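PDB 5MDT: Rpb7-binding protein seb1 from Schizosaccharomyces pombe 972h-, which probably helps drive transcription termination by binding RNA polymerase II, through its CTD-interacting domain, and nascent RNA. Local coordinates for residues A[6-11]-A[28-33]; A[73-77]-A[92-96]. All coordinates share one frame; numbering follows the deposited sequence.

In the fold
Both contacts join antiparallel helices of the all-helical CTD-interacting domain, and they follow each other in series along the chain. Contact 1 pairs helix 4-16 with helix 23-35 near the N-terminus; contact 2 then pairs the C-terminal part of helix 59-79 with the first turn of helix 92-113. Their centres lie about 17 Å apart, and each is about 13 Å from the centre of the chain. Helix 59-79 ties them together, since it packs on side chains of contact 1 and also supplies residues 73-77. The two meet directly where Ser33 O lies 4.0 Å from Phe73 CE1, a packing contact, as adjacent layers of one helical domain.

Contact 1: residues A[6-11]-A[28-33]; sequences EFDGIL and KLTNLS
Phe7 and Leu29 meet at the heart of this contact, an antiparallel helix pair formed by the first two helices of the CTD-interacting domain, 4-16 and 23-35. The axes of the two short segments pass 9.8 Å apart at 160°, and no hydrogen bond crosses between them, so apolar side chains do the joining. The tight part is built round Leu29. Its CD2 sits over one face of the Phe7 ring, 3.8 Å from the centroid and 23° off the normal, a CH-pi contact displaced toward the CD1 rim. With Phe7 CG anti to the backbone N (chi1 -174°), the aromatic ring reaches toward helix 23-35 although its CB does not point there. Ile10 CG2 also lies against Leu29 CD2, 3.8 Å away, while Leu29 CD1 lies 3.9 Å from Leu11 CD2. A branched leucine suits this place because its two methyls can serve different neighbours. Beyond the segments, Phe43 meets the Phe7 ring edge-to-face, and Ile65 and Ile69 of helix 59-79 cover Leu29 and Phe7, respectively, completing a buried core.

The solvent side is looser. Glu6 and Lys28 are exposed, and their opposite charges stay apart, with OE2 of Glu6 5.5 Å from NZ of Lys28, so any attraction is probably weak. Both side chains contribute mainly their aliphatic parts: the CG of Glu6 rests 3.8 Å from CD1 of Leu32, and the CB of Lys28 packs against Ile10. Long chains of this kind suit a margin, where methylenes can shield the core; Glu6 OE1 is weakly bonded to Ser2 OG. On the side of the core nearer Glu6 and Lys28, Ile10 and Leu32 reach toward each other tip to tip, their CD1 methyls 3.6 Å apart.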
loop_
_atom_site.group_PDB
_atom_site.type_symbol
_atom_site.label_atom_id
_atom_site.label_comp_id
_atom_site.label_asym_id
_atom_site.label_seq_id
_atom_site.Cartn_x
_atom_site.Cartn_y
_atom_site.Cartn_z
ATOM N N GLU A 6 5.548 4.916 -16.687
ATOM C CA GLU A 6 4.448 5.848 -16.397
ATOM C C GLU A 6 4.144 5.873 -14.890
ATOM O O GLU A 6 3.966 6.954 -14.323
ATOM C CB GLU A 6 3.187 5.463 -17.186
ATOM C CG GLU A 6 2.052 6.443 -16.964
ATOM C CD GLU A 6 0.908 6.494 -17.957
ATOM O OE1 GLU A 6 0.786 5.578 -18.802
ATOM O OE2 GLU A 6 0.109 7.454 -17.864
ATOM N N PHE A 7 4.083 4.687 -14.255
ATOM C CA PHE A 7 3.808 4.558 -12.818
ATOM C C PHE A 7 4.851 5.353 -11.997
ATOM O O PHE A 7 4.462 6.137 -11.124
ATOM C CB PHE A 7 3.854 3.053 -12.465
ATOM C CG PHE A 7 3.452 2.659 -11.059
ATOM C CD1 PHE A 7 2.132 2.315 -10.765
ATOM C CD2 PHE A 7 4.412 2.537 -10.052
ATOM C CE1 PHE A 7 1.775 1.878 -9.482
ATOM C CE2 PHE A 7 4.067 2.084 -8.780
ATOM C CZ PHE A 7 2.745 1.765 -8.492
ATOM N N ASP A 8 6.162 5.168 -12.292
ATOM C CA ASP A 8 7.229 5.887 -11.578
ATOM C C ASP A 8 7.123 7.409 -11.795
ATOM O O ASP A 8 7.396 8.177 -10.865
ATOM C CB ASP A 8 8.610 5.373 -12.014
ATOM C CG ASP A 8 8.889 3.936 -11.609
ATOM O OD1 ASP A 8 8.149 3.404 -10.738
ATOM O OD2 ASP A 8 9.850 3.340 -12.158
ATOM N N GLY A 9 6.713 7.815 -13.003
ATOM C CA GLY A 9 6.512 9.218 -13.359
ATOM C C GLY A 9 5.390 9.876 -12.582
ATOM O O GLY A 9 5.509 11.042 -12.186
ATOM N N ILE A 10 4.292 9.136 -12.335
ATOM C CA ILE A 10 3.173 9.635 -11.508
ATOM C C ILE A 10 3.653 9.808 -10.042
ATOM O O ILE A 10 3.342 10.816 -9.404
ATOM C CB ILE A 10 1.933 8.711 -11.588
ATOM C CG1 ILE A 10 1.357 8.718 -13.029
ATOM C CG2 ILE A 10 0.848 9.150 -10.561
ATOM C CD1 ILE A 10 0.456 7.550 -13.357
ATOM N N LEU A 11 4.414 8.833 -9.541
ATOM C CA LEU A 11 4.974 8.904 -8.176
ATOM C C LEU A 11 5.911 10.113 -8.025
ATOM O O LEU A 11 5.861 10.807 -6.997
ATOM C CB LEU A 11 5.684 7.593 -7.787
ATOM C CG LEU A 11 4.811 6.333 -7.661
ATOM C CD1 LEU A 11 5.686 5.098 -7.439
ATOM C CD2 LEU A 11 3.754 6.466 -6.553
ATOM N N LYS A 28 -5.126 6.074 -11.138
ATOM C CA LYS A 28 -4.246 5.810 -12.302
ATOM C C LYS A 28 -3.158 4.763 -11.960
ATOM O O LYS A 28 -2.897 3.840 -12.738
ATOM C CB LYS A 28 -3.547 7.099 -12.782
ATOM C CG LYS A 28 -4.473 8.170 -13.371
ATOM C CD LYS A 28 -3.698 9.218 -14.183
ATOM C CE LYS A 28 -2.966 10.245 -13.347
ATOM N NZ LYS A 28 -1.948 10.982 -14.144
ATOM N N LEU A 29 -2.542 4.908 -10.787
ATOM C CA LEU A 29 -1.478 4.008 -10.351
ATOM C C LEU A 29 -2.016 2.605 -10.200
ATOM O O LEU A 29 -1.373 1.661 -10.637
ATOM C CB LEU A 29 -0.939 4.517 -8.989
ATOM C CG LEU A 29 -0.103 5.792 -9.053
ATOM C CD1 LEU A 29 0.033 6.409 -7.653
ATOM C CD2 LEU A 29 1.278 5.535 -9.637
ATOM N N THR A 30 -3.241 2.481 -9.629
ATOM C CA THR A 30 -3.858 1.186 -9.425
ATOM C C THR A 30 -4.123 0.516 -10.761
ATOM O O THR A 30 -3.795 -0.663 -10.892
ATOM C CB THR A 30 -5.103 1.325 -8.571
ATOM O OG1 THR A 30 -4.740 1.925 -7.308
ATOM C CG2 THR A 30 -5.789 0.003 -8.337
ATOM N N ASN A 31 -4.672 1.267 -11.756
ATOM C CA ASN A 31 -4.887 0.703 -13.102
ATOM C C ASN A 31 -3.595 0.203 -13.718
ATOM O O ASN A 31 -3.576 -0.892 -14.306
ATOM C CB ASN A 31 -5.538 1.734 -14.037
ATOM C CG ASN A 31 -6.996 1.920 -13.710
ATOM O OD1 ASN A 31 -7.592 1.109 -12.985
ATOM N ND2 ASN A 31 -7.599 3.019 -14.183
ATOM N N LEU A 32 -2.513 0.999 -13.621
ATOM C CA LEU A 32 -1.241 0.582 -14.233
ATOM C C LEU A 32 -0.742 -0.735 -13.611
ATOM O O LEU A 32 -0.311 -1.624 -14.326
ATOM C CB LEU A 32 -0.185 1.698 -14.093
ATOM C CG LEU A 32 -0.384 2.911 -15.017
ATOM C CD1 LEU A 32 0.390 4.096 -14.508
ATOM C CD2 LEU A 32 0.124 2.608 -16.424
ATOM N N SER A 33 -0.880 -0.891 -12.297
ATOM C CA SER A 33 -0.423 -2.113 -11.633
ATOM C C SER A 33 -1.293 -3.313 -12.022
ATOM O O SER A 33 -0.765 -4.395 -12.231
ATOM C CB SER A 33 -0.376 -1.912 -10.116
ATOM O OG SER A 33 -1.704 -1.806 -9.637
#

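Contact 2: residues A[73-77]-A[92-96]; sequences FQDGA and FSGGW
Contact 2 is a close antiparallel helix packing, in which the C-terminal part of helix 59-79 meets the first turn of helix 92-113, the axes of the two short segments 7.6 Å apart at 147°. Glycines permit this approach. Gly95 CA lies over the Phe73 ring, 3.7 Å from its centroid, and Gly76 CA lies over the Phe92 ring, 4.0 Å from its centroid; a side chain on either glycine would run into the ring it faces. Ala77, with just a methyl, packs between Phe92 CB and the Trp96 ring; its CB lies 3.7 Å from Trp96 CE3.

Gln74 crosses obliquely over one face of the Trp96 indole, its CG 3.6 Å from the six-membered ring's centroid and 14° off the normal. Extended beyond CG (chi2 -172°), the glutamine holds its amide near that ring, where NE2 bonds Ala132 O and OE1 bonds Thr134 OG1, while Trp96 NE1 bonds Thr134 O. Replacing Trp96 by an alanine would probably uncover the methylenes of Gln74 and the methyl of Ala77, and deprive Thr134 O of its indole donor. Met34 of helix 23-35 touches both Phe73 and Phe92, and Val44 of helix 40-53 packs on Phe73.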
loop_
_atom_site.group_PDB
_atom_site.type_symbol
_atom_site.label_atom_id
_atom_site.label_comp_id
_atom_site.label_asym_id
_atom_site.label_seq_id
_atom_site.Cartn_x
_atom_site.Cartn_y
_atom_site.Cartn_z
ATOM N N PHE A 73 -5.058 -6.258 -6.126
ATOM C CA PHE A 73 -4.434 -7.567 -6.372
ATOM C C PHE A 73 -5.245 -8.670 -5.689
ATOM O O PHE A 73 -5.431 -9.735 -6.268
ATOM C CB PHE A 73 -2.993 -7.612 -5.838
ATOM C CG PHE A 73 -1.928 -6.862 -6.611
ATOM C CD1 PHE A 73 -1.876 -6.927 -8.000
ATOM C CD2 PHE A 73 -0.894 -6.213 -5.945
ATOM C CE1 PHE A 73 -0.851 -6.284 -8.714
ATOM C CE2 PHE A 73 0.147 -5.598 -6.659
ATOM C CZ PHE A 73 0.164 -5.638 -8.036
ATOM N N GLN A 74 -5.715 -8.420 -4.449
ATOM C CA GLN A 74 -6.543 -9.371 -3.701
ATOM C C GLN A 74 -7.821 -9.695 -4.497
ATOM O O GLN A 74 -8.176 -10.875 -4.637
ATOM C CB GLN A 74 -6.890 -8.807 -2.309
ATOM C CG GLN A 74 -7.852 -9.711 -1.527
ATOM C CD GLN A 74 -8.388 -9.129 -0.248
ATOM O OE1 GLN A 74 -8.387 -7.910 -0.030
ATOM N NE2 GLN A 74 -8.913 -9.999 0.610
ATOM N N ASP A 75 -8.472 -8.658 -5.072
ATOM C CA ASP A 75 -9.690 -8.870 -5.877
ATOM C C ASP A 75 -9.419 -9.745 -7.095
ATOM O O ASP A 75 -10.197 -10.664 -7.384
ATOM C CB ASP A 75 -10.323 -7.530 -6.296
ATOM C CG ASP A 75 -10.927 -6.733 -5.161
ATOM O OD1 ASP A 75 -11.157 -7.318 -4.075
ATOM O OD2 ASP A 75 -11.158 -5.520 -5.349
ATOM N N GLY A 76 -8.302 -9.471 -7.770
ATOM C CA GLY A 76 -7.857 -10.236 -8.929
ATOM C C GLY A 76 -7.585 -11.691 -8.592
ATOM O O GLY A 76 -7.922 -12.577 -9.375
ATOM N N ALA A 77 -6.980 -11.944 -7.412
ATOM C CA ALA A 77 -6.634 -13.283 -6.925
ATOM C C ALA A 77 -7.875 -14.116 -6.645
ATOM O O ALA A 77 -7.930 -15.273 -7.070
ATOM C CB ALA A 77 -5.760 -13.189 -5.681
ATOM N N PHE A 92 -1.899 -12.205 -9.644
ATOM C CA PHE A 92 -2.499 -11.331 -8.620
ATOM C C PHE A 92 -2.138 -11.695 -7.188
ATOM O O PHE A 92 -1.837 -10.797 -6.411
ATOM C CB PHE A 92 -4.014 -11.250 -8.794
ATOM C CG PHE A 92 -4.416 -10.702 -10.138
ATOM C CD1 PHE A 92 -4.362 -9.336 -10.395
ATOM C CD2 PHE A 92 -4.818 -11.558 -11.163
ATOM C CE1 PHE A 92 -4.689 -8.833 -11.658
ATOM C CE2 PHE A 92 -5.160 -11.054 -12.421
ATOM C CZ PHE A 92 -5.098 -9.696 -12.659
ATOM N N SER A 93 -2.161 -12.997 -6.839
ATOM C CA SER A 93 -1.789 -13.455 -5.494
ATOM C C SER A 93 -0.321 -13.122 -5.151
ATOM O O SER A 93 -0.023 -12.854 -3.984
ATOM C CB SER A 93 -2.066 -14.944 -5.320
ATOM O OG SER A 93 -1.505 -15.704 -6.376
ATOM N N GLY A 94 0.562 -13.136 -6.166
ATOM C CA GLY A 94 1.965 -12.745 -6.023
ATOM C C GLY A 94 2.071 -11.284 -5.647
ATOM O O GLY A 94 2.751 -10.943 -4.682
ATOM N N GLY A 95 1.306 -10.430 -6.334
ATOM C CA GLY A 95 1.288 -8.998 -6.021
ATOM C C GLY A 95 0.740 -8.720 -4.630
ATOM O O GLY A 95 1.274 -7.878 -3.905
ATOM N N TRP A 96 -0.330 -9.444 -4.244
ATOM C CA TRP A 96 -0.982 -9.323 -2.934
ATOM C C TRP A 96 0.041 -9.718 -1.837
ATOM O O TRP A 96 0.194 -9.000 -0.850
ATOM C CB TRP A 96 -2.206 -10.259 -2.936
ATOM C CG TRP A 96 -3.038 -10.357 -1.686
ATOM C CD1 TRP A 96 -2.955 -9.586 -0.560
ATOM C CD2 TRP A 96 -4.110 -11.279 -1.464
ATOM N NE1 TRP A 96 -3.899 -9.986 0.356
ATOM C CE2 TRP A 96 -4.624 -11.025 -0.173
ATOM C CE3 TRP A 96 -4.684 -12.310 -2.233
ATOM C CZ2 TRP A 96 -5.677 -11.781 0.378
ATOM C CZ3 TRP A 96 -5.741 -13.041 -1.697
ATOM C CH2 TRP A 96 -6.227 -12.771 -0.409
#